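Local coordinates for protein serine racemase (Enterococcus faecalis, PDB 4ECL) that is the cytoplasmic domain of VanTG, a member of the alanine racemase family that joins a TIM-barrel domain to a beta-rich C-terminal domain, at residues L13-H18 with L241-S246; Q202-L207 with G221-G226. All blocks are in the same frame, centred on the assembly; numbering follows the deposited sequence.

Overall arrangement
Along the chain the four segments come in the order 13-18, 202-207, 221-226, 241-246, so interaction 2 is nested inside the long loop closed by interaction 1. Their centres lie about 14 Å apart. Interaction 1 sets the start of helix 13-25 against the approach to strand 245-257, a member of the mixed sheet. Interaction 2 sits beyond the ends of two strands of the parallel barrel sheet, 198-200 and 217-220. The contacts meet through a probable hydrogen bond from Val244 N to Tyr225 O and through packing of Leu16 against Leu224. A sulfate-binding corner of the barrel is thereby tied to the junction with the beta-rich part.

Interaction 1: residues L13-H18 with L241-S246; sequences LNNLEH and LRPVLS
Asn15, in the first turn of helix 13-25, lies closest in backbone to Val244, their CA atoms 5.6 Å apart, where the extended chain of 241-243 turns at Val244 into strand 245-257. The Asn15 amide is the polar anchor: ND2 donates to Pro243 O at 2.6 Å. That bond is nearly straight, 163° at the hydrogen, and the acceptor lies close to the amide plane, although ND2 itself is tilted out of the plane of the Pro243 carbonyl. On the other branch of the amide, OD1 accepts from a water that in turn accepts from Arg242 NH1, at the edge of the guanidinium. The Arg242 side chain crosses those of Asn15 and His18 at about a right angle, its CB resting 3.6 Å from Asn15 CG. Its extended chain from CG to NE carries the guanidinium flat over one face of the His18 ring, centres 3.7 Å apart and planes 10° from parallel, while CD makes a CH-pi contact over the same ring. Asp240 anchors both: its carboxylate forms a salt bridge with Arg242 NH2 and its backbone O binds His18 NE2. The apolar end is small: Val244 CG2 reaches 3.9 Å from Leu16 CB. Leu16 also packs on helix 46-55 and Val244 on Ile11 of strand 7-11, so the contact joins a barrel helix to the mixed sheet, where the TIM-barrel domain of the alanine racemase fold meets its beta-rich C-terminal domain.

Interaction 2: residues Q202-L207 with G221-G226; sequences QSSYGL and GVALYG. With SO4 (sulfate ion), chain G.
Ser204 meets Ala223 through a hydrogen bond: Ala223 N donates to Ser204 OG over 3.1 Å, at 165°. The same hydroxyl donates to the sulfate, with OG 2.6 Å from O2, so it serves both as acceptor and as donor; Ala223 CB also lies 3.4 Å from Ser204 OG. Placed beside its own backbone N (chi1 -67°), OG works together with that N, which also donates to O2. Gly221 N supplies a third bond to this oxygen, and Val222 N binds O3 at 3.0 Å. Three of the four sulfate bonds given by the two segments thus come from backbone N-H groups, one of them at the start of helix 204-209, where the helix end would probably favour an anion. Tyr42 OH adds a further bond. In relatives of this family, this place takes the phosphate of the pyridoxal phosphate cofactor, and the position of the sulfate is consistent with that site. The one apolar side-chain contact is oblique, Val222 CG2 approaching Tyr205 CE2 at 4.4 Å. Around them, Val222 packs on Tyr42 of helix 38-42, Ala223 and Leu207 on Leu23 of helix 13-25, and Leu207 also on Ile218 of strand 217-220.

Interaction 1: residues L13-H18 with L241-S246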
ATOM      1  N   LEU A  13      16.540  10.726  11.559  1.00 26.95           N
ATOM      2  CA  LEU A  13      16.615  12.132  11.170  1.00 29.39           C
ATOM      3  C   LEU A  13      18.059  12.625  11.020  1.00 30.88           C
ATOM      4  O   LEU A  13      18.348  13.491  10.200  1.00 26.39           O
ATOM      5  CB  LEU A  13      15.839  13.004  12.158  1.00 26.52           C
ATOM      6  CG  LEU A  13      14.324  12.864  12.050  1.00 31.73           C
ATOM      7  CD1 LEU A  13      13.648  13.918  12.904  1.00 40.44           C
ATOM      8  CD2 LEU A  13      13.837  12.943  10.599  1.00 31.80           C
ATOM      9  N   ASN A  14      18.963  12.071  11.813  1.00 29.65           N
ATOM     10  CA  ASN A  14      20.365  12.398  11.669  1.00 32.47           C
ATOM     11  C   ASN A  14      20.875  11.985  10.307  1.00 29.50           C
ATOM     12  O   ASN A  14      21.607  12.727   9.671  1.00 26.26           O
ATOM     13  CB  ASN A  14      21.198  11.735  12.766  1.00 42.91           C
ATOM     14  CG  ASN A  14      21.345  12.614  13.979  1.00 54.90           C
ATOM     15  OD1 ASN A  14      22.289  13.401  14.078  1.00 66.05           O
ATOM     16  ND2 ASN A  14      20.401  12.505  14.906  1.00 55.32           N
ATOM     17  N   ASN A  15      20.477  10.801   9.861  1.00 26.86           N
ATOM     18  CA  ASN A  15      20.890  10.317   8.559  1.00 27.26           C
ATOM     19  C   ASN A  15      20.309  11.172   7.433  1.00 29.74           C
ATOM     20  O   ASN A  15      20.971  11.412   6.423  1.00 28.61           O
ATOM     21  CB  ASN A  15      20.474   8.863   8.383  1.00 27.61           C
ATOM     22  CG  ASN A  15      21.538   7.899   8.836  1.00 29.34           C
ATOM     23  OD1 ASN A  15      22.582   8.304   9.362  1.00 30.41           O
ATOM     24  ND2 ASN A  15      21.287   6.606   8.632  1.00 25.22           N
ATOM     25  N   LEU A  16      19.072  11.630   7.620  1.00 27.75           N
ATOM     26  CA  LEU A  16      18.398  12.480   6.639  1.00 20.95           C
ATOM     27  C   LEU A  16      19.120  13.815   6.480  1.00 26.92           C
ATOM     28  O   LEU A  16      19.300  14.303   5.364  1.00 23.76           O
ATOM     29  CB  LEU A  16      16.947  12.731   7.052  1.00 17.48           C
ATOM     30  CG  LEU A  16      16.096  13.668   6.180  1.00 20.55           C
ATOM     31  CD1 LEU A  16      15.861  13.096   4.792  1.00 21.92           C
ATOM     32  CD2 LEU A  16      14.764  13.944   6.864  1.00 19.07           C
ATOM     33  N   GLU A  17      19.509  14.399   7.611  1.00 24.41           N
ATOM     34  CA  GLU A  17      20.251  15.651   7.647  1.00 29.37           C
ATOM     35  C   GLU A  17      21.613  15.480   6.985  1.00 26.58           C
ATOM     36  O   GLU A  17      22.096  16.376   6.294  1.00 23.59           O
ATOM     37  CB  GLU A  17      20.429  16.096   9.100  1.00 35.10           C
ATOM     38  CG  GLU A  17      21.046  17.472   9.294  1.00 43.16           C
ATOM     39  CD  GLU A  17      21.205  17.804  10.766  1.00 45.22           C
ATOM     40  OE1 GLU A  17      21.112  16.869  11.586  1.00 53.76           O
ATOM     41  OE2 GLU A  17      21.403  18.986  11.109  1.00 39.61           O
ATOM     42  N   HIS A  18      22.248  14.334   7.219  1.00 25.24           N
ATOM     43  CA  HIS A  18      23.520  14.045   6.566  1.00 26.65           C
ATOM     44  C   HIS A  18      23.324  14.028   5.063  1.00 25.62           C
ATOM     45  O   HIS A  18      24.138  14.572   4.315  1.00 29.60           O
ATOM     46  CB  HIS A  18      24.103  12.706   7.028  1.00 24.98           C
ATOM     47  CG  HIS A  18      25.228  12.214   6.169  1.00 28.55           C
ATOM     48  ND1 HIS A  18      26.550  12.513   6.430  1.00 28.27           N
ATOM     49  CD2 HIS A  18      25.230  11.456   5.045  1.00 26.56           C
ATOM     50  CE1 HIS A  18      27.316  11.960   5.505  1.00 26.25           C
ATOM     51  NE2 HIS A  18      26.542  11.309   4.657  1.00 29.98           N
ATOM     52  N   LEU A 241      25.709   8.525   1.021  1.00 30.01           N
ATOM     53  CA  LEU A 241      24.310   8.653   1.427  1.00 26.93           C
ATOM     54  C   LEU A 241      23.946   7.562   2.437  1.00 28.18           C
ATOM     55  O   LEU A 241      24.378   6.410   2.312  1.00 26.54           O
ATOM     56  CB  LEU A 241      23.399   8.588   0.201  1.00 26.52           C
ATOM     57  CG  LEU A 241      23.682   9.691  -0.816  1.00 33.57           C
ATOM     58  CD1 LEU A 241      22.956   9.418  -2.117  1.00 34.51           C
ATOM     59  CD2 LEU A 241      23.291  11.048  -0.235  1.00 32.77           C
ATOM     60  N   ARG A 242      23.175   7.923   3.454  1.00 23.51           N
ATOM     61  CA  ARG A 242      22.892   6.974   4.525  1.00 20.58           C
ATOM     62  C   ARG A 242      21.385   6.699   4.641  1.00 23.93           C
ATOM     63  O   ARG A 242      20.588   7.629   4.564  1.00 24.95           O
ATOM     64  CB  ARG A 242      23.477   7.479   5.841  1.00 20.76           C
ATOM     65  CG  ARG A 242      25.001   7.664   5.772  1.00 26.23           C
ATOM     66  CD  ARG A 242      25.603   8.149   7.074  1.00 30.53           C
ATOM     67  NE  ARG A 242      27.034   8.398   6.922  1.00 36.33           N
ATOM     68  CZ  ARG A 242      27.734   9.235   7.680  1.00 40.15           C
ATOM     69  NH1 ARG A 242      27.140   9.921   8.650  1.00 37.89           N
ATOM     70  NH2 ARG A 242      29.032   9.397   7.458  1.00 41.10           N
ATOM     71  N   PRO A 243      21.001   5.420   4.832  1.00 25.13           N
ATOM     72  CA  PRO A 243      19.578   5.036   4.851  1.00 27.99           C
ATOM     73  C   PRO A 243      18.822   5.694   6.001  1.00 30.05           C
ATOM     74  O   PRO A 243      19.297   5.706   7.144  1.00 29.98           O
ATOM     75  CB  PRO A 243      19.621   3.514   5.052  1.00 21.11           C
ATOM     76  CG  PRO A 243      20.960   3.237   5.673  1.00 32.04           C
ATOM     77  CD  PRO A 243      21.887   4.269   5.080  1.00 24.66           C
ATOM     78  N   VAL A 244      17.661   6.251   5.684  1.00 26.90           N
ATOM     79  CA  VAL A 244      16.854   6.970   6.660  1.00 25.51           C
ATOM     80  C   VAL A 244      15.804   6.071   7.330  1.00 21.74           C
ATOM     81  O   VAL A 244      15.506   6.222   8.526  1.00 23.53           O
ATOM     82  CB  VAL A 244      16.163   8.183   5.995  1.00 24.08           C
ATOM     83  CG1 VAL A 244      15.184   8.858   6.954  1.00 23.44           C
ATOM     84  CG2 VAL A 244      17.214   9.180   5.498  1.00 24.57           C
ATOM     85  N   LEU A 245      15.250   5.133   6.561  1.00 20.56           N
ATOM     86  CA  LEU A 245      14.122   4.335   7.042  1.00 18.60           C
ATOM     87  C   LEU A 245      14.502   2.965   7.584  1.00 20.83           C
ATOM     88  O   LEU A 245      15.266   2.226   6.961  1.00 22.94           O
ATOM     89  CB  LEU A 245      13.082   4.169   5.925  1.00 23.62           C
ATOM     90  CG  LEU A 245      11.803   3.374   6.210  1.00 24.32           C
ATOM     91  CD1 LEU A 245      10.643   3.941   5.400  1.00 20.34           C
ATOM     92  CD2 LEU A 245      11.988   1.883   5.892  1.00 21.45           C
ATOM     93  N   SER A 246      13.928   2.610   8.730  1.00 19.10           N
ATOM     94  CA  SER A 246      13.946   1.229   9.188  1.00 20.90           C
ATOM     95  C   SER A 246      12.527   0.722   9.360  1.00 20.58           C
ATOM     96  O   SER A 246      11.637   1.495   9.705  1.00 24.28           O
ATOM     97  CB  SER A 246      14.679   1.109  10.523  1.00 22.91           C
ATOM     98  OG  SER A 246      16.066   1.212  10.323  1.00 26.24           O
TER
HETATM   99  O   HOH W   1      24.600  10.013   9.514  1.00 37.25           O

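Interaction 2: residues Q202-L207 with G221-G226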
ATOM      1  N   GLN A 202      17.006  17.799 -13.435  1.00 17.00           N
ATOM      2  CA  GLN A 202      17.519  16.617 -12.737  1.00 16.54           C
ATOM      3  C   GLN A 202      16.677  16.108 -11.577  1.00 19.06           C
ATOM      4  O   GLN A 202      16.181  16.871 -10.733  1.00 19.61           O
ATOM      5  CB  GLN A 202      18.936  16.873 -12.212  1.00 15.80           C
ATOM      6  CG  GLN A 202      19.943  17.260 -13.272  1.00 19.09           C
ATOM      7  CD  GLN A 202      20.952  18.227 -12.737  1.00 23.41           C
ATOM      8  OE1 GLN A 202      20.627  19.389 -12.472  1.00 22.48           O
ATOM      9  NE2 GLN A 202      22.178  17.752 -12.525  1.00 23.17           N
ATOM     10  N   SER A 203      16.545  14.791 -11.537  1.00 15.85           N
ATOM     11  CA  SER A 203      16.134  14.112 -10.327  1.00 23.93           C
ATOM     12  C   SER A 203      17.401  13.517  -9.713  1.00 22.31           C
ATOM     13  O   SER A 203      18.499  13.954 -10.068  1.00 21.36           O
ATOM     14  CB  SER A 203      15.087  13.050 -10.646  1.00 28.33           C
ATOM     15  OG  SER A 203      13.896  13.672 -11.083  1.00 41.94           O
ATOM     16  N   SER A 204      17.262  12.536  -8.810  1.00 23.36           N
ATOM     17  CA  SER A 204      18.424  11.956  -8.105  1.00 20.70           C
ATOM     18  C   SER A 204      19.549  11.504  -9.034  1.00 21.56           C
ATOM     19  O   SER A 204      20.701  11.870  -8.844  1.00 21.37           O
ATOM     20  CB  SER A 204      18.027  10.763  -7.212  1.00 19.77           C
ATOM     21  OG  SER A 204      17.206  11.149  -6.116  1.00 18.62           O
ATOM     22  N   TYR A 205      19.232  10.680 -10.023  1.00 22.27           N
ATOM     23  CA  TYR A 205      20.279  10.182 -10.909  1.00 27.85           C
ATOM     24  C   TYR A 205      20.789  11.253 -11.892  1.00 26.22           C
ATOM     25  O   TYR A 205      21.878  11.126 -12.465  1.00 29.24           O
ATOM     26  CB  TYR A 205      19.818   8.914 -11.631  1.00 27.99           C
ATOM     27  CG  TYR A 205      19.798   7.703 -10.727  1.00 28.65           C
ATOM     28  CD1 TYR A 205      20.962   6.984 -10.470  1.00 32.23           C
ATOM     29  CD2 TYR A 205      18.622   7.285 -10.122  1.00 34.34           C
ATOM     30  CE1 TYR A 205      20.958   5.869  -9.634  1.00 30.57           C
ATOM     31  CE2 TYR A 205      18.602   6.171  -9.285  1.00 35.79           C
ATOM     32  CZ  TYR A 205      19.773   5.467  -9.044  1.00 36.69           C
ATOM     33  OH  TYR A 205      19.751   4.358  -8.214  1.00 37.09           O
ATOM     34  N   GLY A 206      20.003  12.309 -12.072  1.00 25.47           N
ATOM     35  CA  GLY A 206      20.417  13.430 -12.906  1.00 26.47           C
ATOM     36  C   GLY A 206      21.602  14.127 -12.265  1.00 25.37           C
ATOM     37  O   GLY A 206      22.576  14.491 -12.936  1.00 28.30           O
ATOM     38  N   LEU A 207      21.506  14.318 -10.953  1.00 26.20           N
ATOM     39  CA  LEU A 207      22.623  14.829 -10.158  1.00 27.29           C
ATOM     40  C   LEU A 207      23.797  13.853 -10.174  1.00 28.70           C
ATOM     41  O   LEU A 207      24.923  14.236 -10.470  1.00 27.49           O
ATOM     42  CB  LEU A 207      22.189  15.071  -8.708  1.00 22.08           C
ATOM     43  CG  LEU A 207      23.304  15.492  -7.753  1.00 26.09           C
ATOM     44  CD1 LEU A 207      24.088  16.701  -8.302  1.00 28.07           C
ATOM     45  CD2 LEU A 207      22.715  15.801  -6.390  1.00 30.58           C
ATOM     46  N   GLY A 221      14.717  12.702  -4.829  1.00 24.69           N
ATOM     47  CA  GLY A 221      13.812  11.721  -4.260  1.00 21.25           C
ATOM     48  C   GLY A 221      14.588  10.657  -3.511  1.00 24.68           C
ATOM     49  O   GLY A 221      14.974  10.868  -2.362  1.00 29.51           O
ATOM     50  N   VAL A 222      14.834   9.520  -4.157  1.00 25.74           N
ATOM     51  CA  VAL A 222      15.467   8.387  -3.479  1.00 24.70           C
ATOM     52  C   VAL A 222      16.800   8.727  -2.808  1.00 29.51           C
ATOM     53  O   VAL A 222      17.079   8.223  -1.722  1.00 31.40           O
ATOM     54  CB  VAL A 222      15.660   7.164  -4.412  1.00 27.08           C
ATOM     55  CG1 VAL A 222      14.321   6.579  -4.807  1.00 32.56           C
ATOM     56  CG2 VAL A 222      16.494   7.543  -5.658  1.00 19.81           C
ATOM     57  N   ALA A 223      17.612   9.580  -3.434  1.00 22.56           N
ATOM     58  CA  ALA A 223      18.910   9.930  -2.862  1.00 20.20           C
ATOM     59  C   ALA A 223      18.734  10.597  -1.506  1.00 22.61           C
ATOM     60  O   ALA A 223      19.517  10.364  -0.581  1.00 20.72           O
ATOM     61  CB  ALA A 223      19.716  10.843  -3.812  1.00 19.72           C
ATOM     62  N   LEU A 224      17.707  11.431  -1.388  1.00 17.67           N
ATOM     63  CA  LEU A 224      17.450  12.121  -0.133  1.00 20.04           C
ATOM     64  C   LEU A 224      17.207  11.111   0.995  1.00 24.71           C
ATOM     65  O   LEU A 224      17.555  11.352   2.157  1.00 24.86           O
ATOM     66  CB  LEU A 224      16.246  13.036  -0.295  1.00 16.82           C
ATOM     67  CG  LEU A 224      15.798  13.845   0.917  1.00 19.74           C
ATOM     68  CD1 LEU A 224      16.785  14.931   1.205  1.00 21.61           C
ATOM     69  CD2 LEU A 224      14.399  14.421   0.712  1.00 27.14           C
ATOM     70  N   TYR A 225      16.634   9.970   0.638  1.00 21.64           N
ATOM     71  CA  TYR A 225      16.278   8.955   1.628  1.00 20.65           C
ATOM     72  C   TYR A 225      17.381   7.911   1.814  1.00 24.10           C
ATOM     73  O   TYR A 225      17.241   6.956   2.580  1.00 27.25           O
ATOM     74  CB  TYR A 225      14.932   8.315   1.258  1.00 18.00           C
ATOM     75  CG  TYR A 225      13.838   9.353   1.122  1.00 17.63           C
ATOM     76  CD1 TYR A 225      13.397  10.069   2.231  1.00 21.51           C
ATOM     77  CD2 TYR A 225      13.265   9.636  -0.108  1.00 17.47           C
ATOM     78  CE1 TYR A 225      12.405  11.028   2.124  1.00 14.97           C
ATOM     79  CE2 TYR A 225      12.267  10.596  -0.229  1.00 20.41           C
ATOM     80  CZ  TYR A 225      11.844  11.287   0.893  1.00 20.79           C
ATOM     81  OH  TYR A 225      10.862  12.252   0.788  1.00 21.28           O
ATOM     82  N   GLY A 226      18.484   8.103   1.104  1.00 25.80           N
ATOM     83  CA  GLY A 226      19.690   7.330   1.351  1.00 19.74           C
ATOM     84  C   GLY A 226      19.617   5.934   0.781  1.00 30.00           C
ATOM     85  O   GLY A 226      20.321   5.020   1.218  1.00 42.62           O
TER
HETATM   86  S   SO4 G 403      13.945  10.299  -7.825  0.91 29.94           S
HETATM   87  O1  SO4 G 403      12.823  11.016  -8.439  0.91 26.34           O
HETATM   88  O2  SO4 G 403      14.904  11.269  -7.296  0.91 23.07           O
HETATM   89  O3  SO4 G 403      13.415   9.473  -6.743  0.91 35.19           O
HETATM   90  O4  SO4 G 403      14.576   9.436  -8.818  0.91 31.25           O